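Local coordinates for tetratricopeptide repeat protein (Parabacteroides merdae ATCC 43184, PDB 4R7S) that is of unknown function but, as a tetratricopeptide repeat protein built of stacked antiparallel helices, probably serves as a scaffold for binding other proteins, at residues E161-F166 with D185-M190; Y113-L118 with E129-K134; R175-Y180 with T205-T210. All blocks are in the same frame, centred on the assembly; numbering follows the deposited sequence.

Interaction 1 (E161-F166 with D185-M190); sequences ESERIF and DLYFMM
Glu-163 on helix 159-172 meets both Leu-186 and Tyr-187 of helix 178-189, and its side chain can be traced outward atom by atom. Glu-163 CB lies 3.7 Å from Leu-186 CD2. CG stands anti to the backbone N (chi1 -177°) and the chain runs on extended, which carries the carboxylate out to the phenol of Tyr-187; Glu-163 CG itself passes 3.8 Å from Tyr-187 OH. At the tip, Glu-163 OE2 accepts a hydrogen bond of 2.8 Å from Tyr-187 OH through its anti lone pair, the one turned away from OE1. The carboxylate sits at the edge of the tyrosine ring, with the two planes 89° apart. An alanine here would end the chain at CB, and would probably leave Tyr-187 OH without this acceptor and freer to turn elsewhere.

The segment axes approach to 10.6 Å at 159°, an antiparallel pairing of neighbouring helices in a tetratricopeptide-repeat array. Leu-186 points from helix 178-189 toward helix 159-172. Leu-186 CD2 reaches the backbone N of Glu-163 at 3.5 Å and touches CD2 of Phe-166 obliquely at 4.1 Å, while Leu-186 CD1 packs 3.6 Å from Ser-162 OG. That hydroxyl has its polar partner elsewhere, in the carbonyl oxygen of Ala-150 on helix 143-156, so toward Leu-186 it offers only a packing surface. Phe-166 also rests on Leu-147 and Ala-150 of helix 143-156, and the Tyr-187 hydroxyl has a second, weak hydrogen bond with Arg-195 NE.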
loop_
_atom_site.group_PDB
_atom_site.type_symbol
_atom_site.label_atom_id
_atom_site.label_comp_id
_atom_site.label_asym_id
_atom_site.label_seq_id
_atom_site.Cartn_x
_atom_site.Cartn_y
_atom_site.Cartn_z
ATOM N N GLU A 161 2.608 -3.966 23.998
ATOM C CA GLU A 161 3.696 -3.241 23.353
ATOM C C GLU A 161 3.093 -2.399 22.211
ATOM O O GLU A 161 3.346 -1.190 22.116
ATOM C CB GLU A 161 4.806 -4.207 22.877
ATOM C CG GLU A 161 6.096 -3.552 22.376
ATOM C CD GLU A 161 6.726 -2.372 23.110
ATOM O OE1 GLU A 161 6.240 -1.988 24.201
ATOM O OE2 GLU A 161 7.696 -1.801 22.557
ATOM N N SER A 162 2.205 -3.029 21.434
ATOM C CA SER A 162 1.513 -2.384 20.351
ATOM C C SER A 162 0.732 -1.159 20.857
ATOM O O SER A 162 0.777 -0.085 20.242
ATOM C CB SER A 162 0.579 -3.386 19.684
ATOM O OG SER A 162 -0.015 -2.793 18.545
ATOM N N GLU A 163 0.022 -1.327 21.979
ATOM C CA GLU A 163 -0.789 -0.266 22.569
ATOM C C GLU A 163 0.093 0.873 23.052
ATOM O O GLU A 163 -0.262 2.032 22.856
ATOM C CB GLU A 163 -1.652 -0.822 23.714
ATOM C CG GLU A 163 -2.571 0.235 24.306
ATOM C CD GLU A 163 -3.286 -0.111 25.592
ATOM O OE1 GLU A 163 -2.786 -0.944 26.382
ATOM O OE2 GLU A 163 -4.348 0.497 25.825
ATOM N N ARG A 164 1.250 0.545 23.664
ATOM C CA ARG A 164 2.187 1.561 24.125
ATOM C C ARG A 164 2.640 2.453 22.951
ATOM O O ARG A 164 2.640 3.682 23.093
ATOM C CB ARG A 164 3.398 0.896 24.795
ATOM C CG ARG A 164 4.331 1.882 25.476
ATOM C CD ARG A 164 5.716 1.305 25.738
ATOM N NE ARG A 164 6.382 0.786 24.535
ATOM C CZ ARG A 164 7.002 1.523 23.619
ATOM N NH1 ARG A 164 7.026 2.849 23.725
ATOM N NH2 ARG A 164 7.596 0.943 22.583
ATOM N N ILE A 165 2.979 1.833 21.788
ATOM C CA ILE A 165 3.450 2.542 20.589
ATOM C C ILE A 165 2.341 3.448 20.039
ATOM O O ILE A 165 2.598 4.625 19.785
ATOM C CB ILE A 165 3.984 1.574 19.509
ATOM C CG1 ILE A 165 5.146 0.736 20.069
ATOM C CG2 ILE A 165 4.398 2.362 18.237
ATOM C CD1 ILE A 165 5.544 -0.500 19.255
ATOM N N PHE A 166 1.118 2.906 19.870
ATOM C CA PHE A 166 -0.012 3.691 19.379
ATOM C C PHE A 166 -0.332 4.807 20.337
ATOM O O PHE A 166 -0.672 5.885 19.880
ATOM C CB PHE A 166 -1.270 2.827 19.167
ATOM C CG PHE A 166 -1.309 2.086 17.863
ATOM C CD1 PHE A 166 -1.449 2.770 16.658
ATOM C CD2 PHE A 166 -1.241 0.704 17.832
ATOM C CE1 PHE A 166 -1.489 2.077 15.439
ATOM C CE2 PHE A 166 -1.299 0.012 16.619
ATOM C CZ PHE A 166 -1.408 0.703 15.429
ATOM N N ASP A 185 -8.212 -1.065 15.675
ATOM C CA ASP A 185 -8.032 -2.421 15.156
ATOM C C ASP A 185 -7.317 -3.279 16.181
ATOM O O ASP A 185 -7.653 -4.460 16.329
ATOM C CB ASP A 185 -7.279 -2.424 13.809
ATOM C CG ASP A 185 -7.346 -3.771 13.105
ATOM O OD1 ASP A 185 -8.467 -4.199 12.750
ATOM O OD2 ASP A 185 -6.281 -4.425 12.961
ATOM N N LEU A 186 -6.350 -2.688 16.894
ATOM C CA LEU A 186 -5.622 -3.376 17.959
ATOM C C LEU A 186 -6.578 -3.719 19.095
ATOM O O LEU A 186 -6.554 -4.848 19.589
ATOM C CB LEU A 186 -4.460 -2.517 18.498
ATOM C CG LEU A 186 -3.913 -2.936 19.866
ATOM C CD1 LEU A 186 -3.105 -4.210 19.773
ATOM C CD2 LEU A 186 -3.073 -1.869 20.423
ATOM N N TYR A 187 -7.428 -2.750 19.496
ATOM C CA TYR A 187 -8.387 -2.969 20.572
ATOM C C TYR A 187 -9.392 -4.071 20.203
ATOM O O TYR A 187 -9.690 -4.923 21.042
ATOM C CB TYR A 187 -9.087 -1.673 20.952
ATOM C CG TYR A 187 -8.205 -0.704 21.715
ATOM C CD1 TYR A 187 -7.280 -1.161 22.656
ATOM C CD2 TYR A 187 -8.367 0.673 21.576
ATOM C CE1 TYR A 187 -6.498 -0.269 23.399
ATOM C CE2 TYR A 187 -7.597 1.575 22.319
ATOM C CZ TYR A 187 -6.655 1.099 23.220
ATOM O OH TYR A 187 -5.901 1.983 23.955
ATOM N N PHE A 188 -9.825 -4.114 18.940
ATOM C CA PHE A 188 -10.743 -5.156 18.498
ATOM C C PHE A 188 -10.053 -6.508 18.581
ATOM O O PHE A 188 -10.630 -7.434 19.146
ATOM C CB PHE A 188 -11.262 -4.888 17.092
ATOM C CG PHE A 188 -12.064 -6.021 16.495
ATOM C CD1 PHE A 188 -13.392 -6.213 16.845
ATOM C CD2 PHE A 188 -11.511 -6.851 15.523
ATOM C CE1 PHE A 188 -14.149 -7.230 16.256
ATOM C CE2 PHE A 188 -12.257 -7.881 14.954
ATOM C CZ PHE A 188 -13.574 -8.062 15.321
HETATM N N MSE A 189 -8.803 -6.613 18.075
HETATM C CA MSE A 189 -8.062 -7.874 18.143
HETATM C C MSE A 189 -7.777 -8.302 19.584
HETATM O O MSE A 189 -7.443 -9.458 19.819
HETATM C CB MSE A 189 -6.756 -7.789 17.374
HETATM C CG MSE A 189 -6.956 -7.779 15.888
HETATM SE SE MSE A 189 -5.249 -7.836 14.955
HETATM C CE MSE A 189 -4.630 -9.720 15.497
HETATM N N MSE A 190 -7.888 -7.377 20.527
HETATM C CA MSE A 190 -7.649 -7.619 21.947
HETATM C C MSE A 190 -8.917 -8.058 22.683
HETATM O O MSE A 190 -8.823 -8.415 23.862
HETATM C CB MSE A 190 -7.115 -6.329 22.623
HETATM C CG MSE A 190 -5.660 -6.078 22.384
HETATM SE SE MSE A 190 -5.111 -4.440 23.268
HETATM C CE MSE A 190 -4.852 -5.185 25.100
#

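Interaction 2 (Y113-L118 with E129-K134); sequences YCRGLL and EQDFDK
Gly-116 and Asp-131 bring their CA atoms to 5.3 Å where helices 109-121 and 125-138 run antiparallel, the segment axes 8.3 Å apart at closest approach. Glycine makes this closeness possible: a CB on Gly-116 would point at the other helix and collide with the Phe-132 ring. The ring lies against the glycine backbone instead, with Phe-132 CZ 3.4 Å from Gly-116 C. Phe-132 CE1 also meets CD1 of Tyr-113 at 4.0 Å, the two side chains crossing obliquely, and Phe-132 CZ makes a looser contact with Leu-117 CD2.

Beside this apolar patch, Arg-115 grips Asp-131 side-on in a bidentate salt bridge. Arg-115 NE donates to Asp-131 OD2 and Arg-115 NH2 to Asp-131 OD1, both at 2.9 Å and both nearly straight, with N-H...O angles of 171°. Each oxygen is met on its syn side, and the guanidinium and carboxylate planes are 12° apart, so the two groups are almost coplanar. A bend at chi3 (64°) turns the guanidinium edge to the acid, and the two bonds together should resist its rotation.

This close helix pair forms part of a tetratricopeptide repeat, whose helices pack as antiparallel pairs. Helix 91-104 packs on Arg-115 through Leu-95 and Leu-102 and supplies Asn-99 OD1 as acceptor for NH1, while on the side of helix 143-156 Tyr-113 touches Arg-144 and Glu-129 forms a salt bridge with Arg-156.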
loop_
_atom_site.group_PDB
_atom_site.type_symbol
_atom_site.label_atom_id
_atom_site.label_comp_id
_atom_site.label_asym_id
_atom_site.label_seq_id
_atom_site.Cartn_x
_atom_site.Cartn_y
_atom_site.Cartn_z
ATOM N N TYR A 113 10.551 -0.115 4.446
ATOM C CA TYR A 113 9.191 -0.009 4.975
ATOM C C TYR A 113 8.269 -1.024 4.330
ATOM O O TYR A 113 7.551 -1.717 5.040
ATOM C CB TYR A 113 8.621 1.405 4.792
ATOM C CG TYR A 113 7.236 1.577 5.381
ATOM C CD1 TYR A 113 7.024 1.490 6.756
ATOM C CD2 TYR A 113 6.139 1.845 4.567
ATOM C CE1 TYR A 113 5.744 1.614 7.299
ATOM C CE2 TYR A 113 4.856 1.982 5.100
ATOM C CZ TYR A 113 4.665 1.869 6.467
ATOM O OH TYR A 113 3.406 2.027 6.989
ATOM N N CYS A 114 8.309 -1.127 3.000
ATOM C CA CYS A 114 7.452 -2.025 2.234
ATOM C C CYS A 114 7.814 -3.476 2.471
ATOM O O CYS A 114 6.905 -4.292 2.614
ATOM C CB CYS A 114 7.486 -1.675 0.753
ATOM S SG CYS A 114 6.688 -0.101 0.356
ATOM N N ARG A 115 9.119 -3.803 2.563
ATOM C CA ARG A 115 9.548 -5.168 2.840
ATOM C C ARG A 115 9.129 -5.538 4.250
ATOM O O ARG A 115 8.661 -6.660 4.463
ATOM C CB ARG A 115 11.060 -5.367 2.637
ATOM C CG ARG A 115 11.454 -6.851 2.538
ATOM C CD ARG A 115 12.926 -7.083 2.251
ATOM N NE ARG A 115 13.833 -6.611 3.309
ATOM C CZ ARG A 115 15.157 -6.742 3.259
ATOM N NH1 ARG A 115 15.737 -7.350 2.226
ATOM N NH2 ARG A 115 15.912 -6.269 4.239
ATOM N N GLY A 116 9.275 -4.586 5.180
ATOM C CA GLY A 116 8.876 -4.741 6.574
ATOM C C GLY A 116 7.433 -5.189 6.699
ATOM O O GLY A 116 7.150 -6.187 7.364
ATOM N N LEU A 117 6.522 -4.482 6.014
ATOM C CA LEU A 117 5.095 -4.806 5.958
ATOM C C LEU A 117 4.876 -6.190 5.368
ATOM O O LEU A 117 4.082 -6.953 5.930
ATOM C CB LEU A 117 4.330 -3.775 5.117
ATOM C CG LEU A 117 4.264 -2.332 5.631
ATOM C CD1 LEU A 117 3.443 -1.470 4.680
ATOM C CD2 LEU A 117 3.671 -2.250 7.048
ATOM N N LEU A 118 5.575 -6.523 4.235
ATOM C CA LEU A 118 5.471 -7.836 3.586
ATOM C C LEU A 118 5.838 -8.939 4.547
ATOM O O LEU A 118 5.171 -9.981 4.561
ATOM C CB LEU A 118 6.370 -7.963 2.350
ATOM C CG LEU A 118 5.897 -7.390 1.043
ATOM C CD1 LEU A 118 6.868 -7.757 -0.043
ATOM C CD2 LEU A 118 4.502 -7.910 0.665
ATOM N N GLU A 129 10.817 -6.589 12.094
ATOM C CA GLU A 129 11.394 -5.844 13.207
ATOM C C GLU A 129 12.728 -5.201 12.789
ATOM O O GLU A 129 12.929 -4.004 13.008
ATOM C CB GLU A 129 11.608 -6.814 14.382
ATOM C CG GLU A 129 11.554 -6.166 15.751
ATOM C CD GLU A 129 11.997 -7.060 16.893
ATOM O OE1 GLU A 129 11.347 -8.105 17.128
ATOM O OE2 GLU A 129 12.999 -6.711 17.555
ATOM N N GLN A 130 13.612 -5.994 12.141
ATOM C CA GLN A 130 14.938 -5.556 11.708
ATOM C C GLN A 130 14.865 -4.463 10.611
ATOM O O GLN A 130 15.675 -3.533 10.629
ATOM C CB GLN A 130 15.784 -6.762 11.271
ATOM C CG GLN A 130 16.150 -7.645 12.469
ATOM C CD GLN A 130 16.935 -8.901 12.150
ATOM O OE1 GLN A 130 17.805 -8.926 11.269
ATOM N NE2 GLN A 130 16.709 -9.950 12.940
ATOM N N ASP A 131 13.847 -4.530 9.735
ATOM C CA ASP A 131 13.621 -3.541 8.678
ATOM C C ASP A 131 13.098 -2.220 9.241
ATOM O O ASP A 131 13.487 -1.163 8.739
ATOM C CB ASP A 131 12.667 -4.085 7.596
ATOM C CG ASP A 131 13.316 -5.026 6.582
ATOM O OD1 ASP A 131 14.561 -5.196 6.629
ATOM O OD2 ASP A 131 12.583 -5.597 5.755
ATOM N N PHE A 132 12.242 -2.262 10.282
ATOM C CA PHE A 132 11.749 -1.016 10.893
ATOM C C PHE A 132 12.867 -0.393 11.746
ATOM O O PHE A 132 13.046 0.830 11.715
ATOM C CB PHE A 132 10.446 -1.223 11.677
ATOM C CG PHE A 132 9.332 -1.805 10.833
ATOM C CD1 PHE A 132 8.947 -1.198 9.638
ATOM C CD2 PHE A 132 8.667 -2.960 11.231
ATOM C CE1 PHE A 132 7.945 -1.757 8.839
ATOM C CE2 PHE A 132 7.641 -3.506 10.444
ATOM C CZ PHE A 132 7.289 -2.903 9.254
ATOM N N ASP A 133 13.703 -1.235 12.378
ATOM C CA ASP A 133 14.855 -0.729 13.140
ATOM C C ASP A 133 15.864 -0.048 12.213
ATOM O O ASP A 133 16.388 1.002 12.573
ATOM C CB ASP A 133 15.535 -1.845 13.936
ATOM C CG ASP A 133 14.769 -2.312 15.163
ATOM O OD1 ASP A 133 14.002 -1.495 15.743
ATOM O OD2 ASP A 133 14.972 -3.484 15.580
ATOM N N LYS A 134 16.104 -0.622 11.003
ATOM C CA LYS A 134 17.026 -0.072 10.001
ATOM C C LYS A 134 16.610 1.332 9.626
ATOM O O LYS A 134 17.483 2.182 9.502
ATOM C CB LYS A 134 17.114 -0.966 8.739
ATOM C CG LYS A 134 18.330 -0.693 7.835
ATOM C CD LYS A 134 19.670 -1.198 8.404
ATOM C CE LYS A 134 20.863 -0.723 7.611
ATOM N NZ LYS A 134 22.144 -1.146 8.238
#

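Interaction 3 (R175-Y180 with T205-T210); sequences RDWILY and TESEPT
Trp-177 lays one face of its indole over the side chain of Glu-206. Glu-206 CB stands 3.7 Å from the centroid of the Trp-177 six-membered ring and 20° off the ring normal, a CH-pi contact, and Glu-206 CG follows at 3.6 Å from Trp-177 CH2. A bend at chi2 (-83°) folds the glutamate so that its carboxylate plane runs nearly parallel to the indole. Near the five-membered part, Ser-207 CB approaches Trp-177 CD1 to 3.6 Å. Against the opposite indole face rests the carbonyl oxygen of Arg-175.

The charged end of that arginine curls round to Glu-206, where Arg-175 NH2 lies 3.4 Å from Glu-206 OE1 in a long salt bridge, the guanidinium and carboxylate planes 81° apart. A water reinforces the link: it accepts from Arg-175 NH1 and donates to the Glu-206 carbonyl oxygen, with a weaker bond to OE1. Farther along, Ile-178 CD1 touches Thr-210 CG2 at 3.8 Å. The Thr-210 hydroxyl faces other partners, bonding to Glu-181 OE1 and capping the N terminus of helix 211-223 weakly through Leu-213 N.

The contact thus joins the approach to helix 178-189 and its first turn to the end of helix 193-206 and the turn beyond it. Its chemistry implies a surface junction in which CH-pi packing on the indole is joined by a long, water-bridged ion pair, probably partly screened by solvent.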
loop_
_atom_site.group_PDB
_atom_site.type_symbol
_atom_site.label_atom_id
_atom_site.label_comp_id
_atom_site.label_asym_id
_atom_site.label_seq_id
_atom_site.Cartn_x
_atom_site.Cartn_y
_atom_site.Cartn_z
ATOM N N ARG A 175 -4.144 14.552 16.346
ATOM C CA ARG A 175 -5.160 14.770 15.327
ATOM C C ARG A 175 -4.838 14.012 14.034
ATOM O O ARG A 175 -5.521 14.215 13.034
ATOM C CB ARG A 175 -5.374 16.266 15.070
ATOM C CG ARG A 175 -6.215 16.926 16.152
ATOM C CD ARG A 175 -6.609 18.342 15.776
ATOM N NE ARG A 175 -7.955 18.665 16.257
ATOM C CZ ARG A 175 -9.028 18.797 15.479
ATOM N NH1 ARG A 175 -8.923 18.664 14.160
ATOM N NH2 ARG A 175 -10.209 19.079 16.012
ATOM N N ASP A 176 -3.833 13.113 14.060
ATOM C CA ASP A 176 -3.534 12.247 12.919
ATOM C C ASP A 176 -4.492 11.052 13.058
ATOM O O ASP A 176 -4.157 10.005 13.630
ATOM C CB ASP A 176 -2.041 11.844 12.886
ATOM C CG ASP A 176 -1.616 10.935 11.730
ATOM O OD1 ASP A 176 -2.420 10.762 10.770
ATOM O OD2 ASP A 176 -0.473 10.415 11.771
ATOM N N TRP A 177 -5.710 11.251 12.566
ATOM C CA TRP A 177 -6.834 10.340 12.686
ATOM C C TRP A 177 -6.554 8.877 12.253
ATOM O O TRP A 177 -7.053 7.972 12.922
ATOM C CB TRP A 177 -8.055 10.904 11.955
ATOM C CG TRP A 177 -8.381 12.328 12.344
ATOM C CD1 TRP A 177 -8.400 13.412 11.518
ATOM C CD2 TRP A 177 -8.640 12.830 13.669
ATOM N NE1 TRP A 177 -8.721 14.544 12.228
ATOM C CE2 TRP A 177 -8.863 14.217 13.553
ATOM C CE3 TRP A 177 -8.771 12.232 14.933
ATOM C CZ2 TRP A 177 -9.154 15.026 14.660
ATOM C CZ3 TRP A 177 -9.091 13.027 16.026
ATOM C CH2 TRP A 177 -9.278 14.408 15.885
ATOM N N ILE A 178 -5.723 8.635 11.240
ATOM C CA ILE A 178 -5.427 7.273 10.765
ATOM C C ILE A 178 -4.727 6.409 11.849
ATOM O O ILE A 178 -4.699 5.174 11.756
ATOM C CB ILE A 178 -4.620 7.330 9.431
ATOM C CG1 ILE A 178 -4.896 6.122 8.538
ATOM C CG2 ILE A 178 -3.130 7.573 9.627
ATOM C CD1 ILE A 178 -6.371 6.021 7.997
ATOM N N LEU A 179 -4.170 7.066 12.868
ATOM C CA LEU A 179 -3.547 6.373 13.989
ATOM C C LEU A 179 -4.628 5.748 14.881
ATOM O O LEU A 179 -4.424 4.666 15.420
ATOM C CB LEU A 179 -2.664 7.328 14.804
ATOM C CG LEU A 179 -1.448 7.939 14.117
ATOM C CD1 LEU A 179 -0.826 9.000 15.001
ATOM C CD2 LEU A 179 -0.415 6.878 13.763
ATOM N N TYR A 180 -5.781 6.426 15.016
ATOM C CA TYR A 180 -6.913 5.956 15.819
ATOM C C TYR A 180 -7.536 4.719 15.181
ATOM O O TYR A 180 -8.057 3.867 15.890
ATOM C CB TYR A 180 -7.961 7.055 15.988
ATOM C CG TYR A 180 -7.534 8.206 16.865
ATOM C CD1 TYR A 180 -6.807 9.271 16.344
ATOM C CD2 TYR A 180 -7.918 8.270 18.203
ATOM C CE1 TYR A 180 -6.428 10.353 17.141
ATOM C CE2 TYR A 180 -7.561 9.355 19.008
ATOM C CZ TYR A 180 -6.807 10.393 18.473
ATOM O OH TYR A 180 -6.428 11.469 19.249
ATOM N N THR A 205 -16.510 11.204 14.041
ATOM C CA THR A 205 -16.938 12.549 14.438
ATOM C C THR A 205 -16.061 13.656 13.816
ATOM O O THR A 205 -16.591 14.699 13.416
ATOM C CB THR A 205 -16.960 12.656 15.981
ATOM O OG1 THR A 205 -17.666 11.527 16.514
ATOM C CG2 THR A 205 -17.616 13.955 16.496
ATOM N N GLU A 206 -14.746 13.425 13.731
ATOM C CA GLU A 206 -13.762 14.419 13.319
ATOM C C GLU A 206 -13.205 14.295 11.907
ATOM O O GLU A 206 -12.511 15.212 11.465
ATOM C CB GLU A 206 -12.563 14.344 14.278
ATOM C CG GLU A 206 -12.900 14.581 15.743
ATOM C CD GLU A 206 -12.995 16.016 16.215
ATOM O OE1 GLU A 206 -12.780 16.950 15.406
ATOM O OE2 GLU A 206 -13.290 16.201 17.416
ATOM N N SER A 207 -13.434 13.173 11.222
ATOM C CA SER A 207 -12.817 12.943 9.918
ATOM C C SER A 207 -13.757 12.115 8.984
ATOM O O SER A 207 -14.972 12.074 9.191
ATOM C CB SER A 207 -11.468 12.246 10.148
ATOM O OG SER A 207 -10.782 11.791 8.993
ATOM N N GLU A 208 -13.183 11.521 7.922
ATOM C CA GLU A 208 -13.856 10.689 6.930
ATOM C C GLU A 208 -13.225 9.274 7.029
ATOM O O GLU A 208 -12.075 9.079 6.625
ATOM C CB GLU A 208 -13.753 11.308 5.517
ATOM N N PRO A 209 -13.926 8.310 7.676
ATOM C CA PRO A 209 -13.338 6.970 7.853
ATOM C C PRO A 209 -13.047 6.220 6.545
ATOM O O PRO A 209 -13.658 6.479 5.500
ATOM C CB PRO A 209 -14.412 6.218 8.662
ATOM C CG PRO A 209 -15.281 7.273 9.242
ATOM C CD PRO A 209 -15.288 8.376 8.250
ATOM N N THR A 210 -12.108 5.266 6.628
ATOM C CA THR A 210 -11.773 4.386 5.517
ATOM C C THR A 210 -12.800 3.257 5.485
ATOM O O THR A 210 -13.534 3.061 6.465
ATOM C CB THR A 210 -10.324 3.840 5.632
ATOM O OG1 THR A 210 -10.239 2.873 6.692
ATOM C CG2 THR A 210 -9.281 4.944 5.798
HETATM O O HOH W 1 -11.566 17.994 12.494
#

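From the N terminus, interaction 2 comes first: it closes a short helical hairpin, 10 residues between its segments, and ties helix 109-121 to helix 125-138. It is complete before the others begin, and its nearest atoms stay about 9 Å from either. Interaction 1 opens next on helix 159-172. Interaction 3 starts at 175-180, before interaction 1 closes at 185-190, and itself closes at 205-210, so the two loops cross. Both use helix 178-189, and they touch where Phe-166 CD1 lies 3.7 Å from Leu-179 O. Together they connect helices 159-172, 178-189 and 193-206 in succession, extending toward the C terminus the helical array to which interaction 2 belongs.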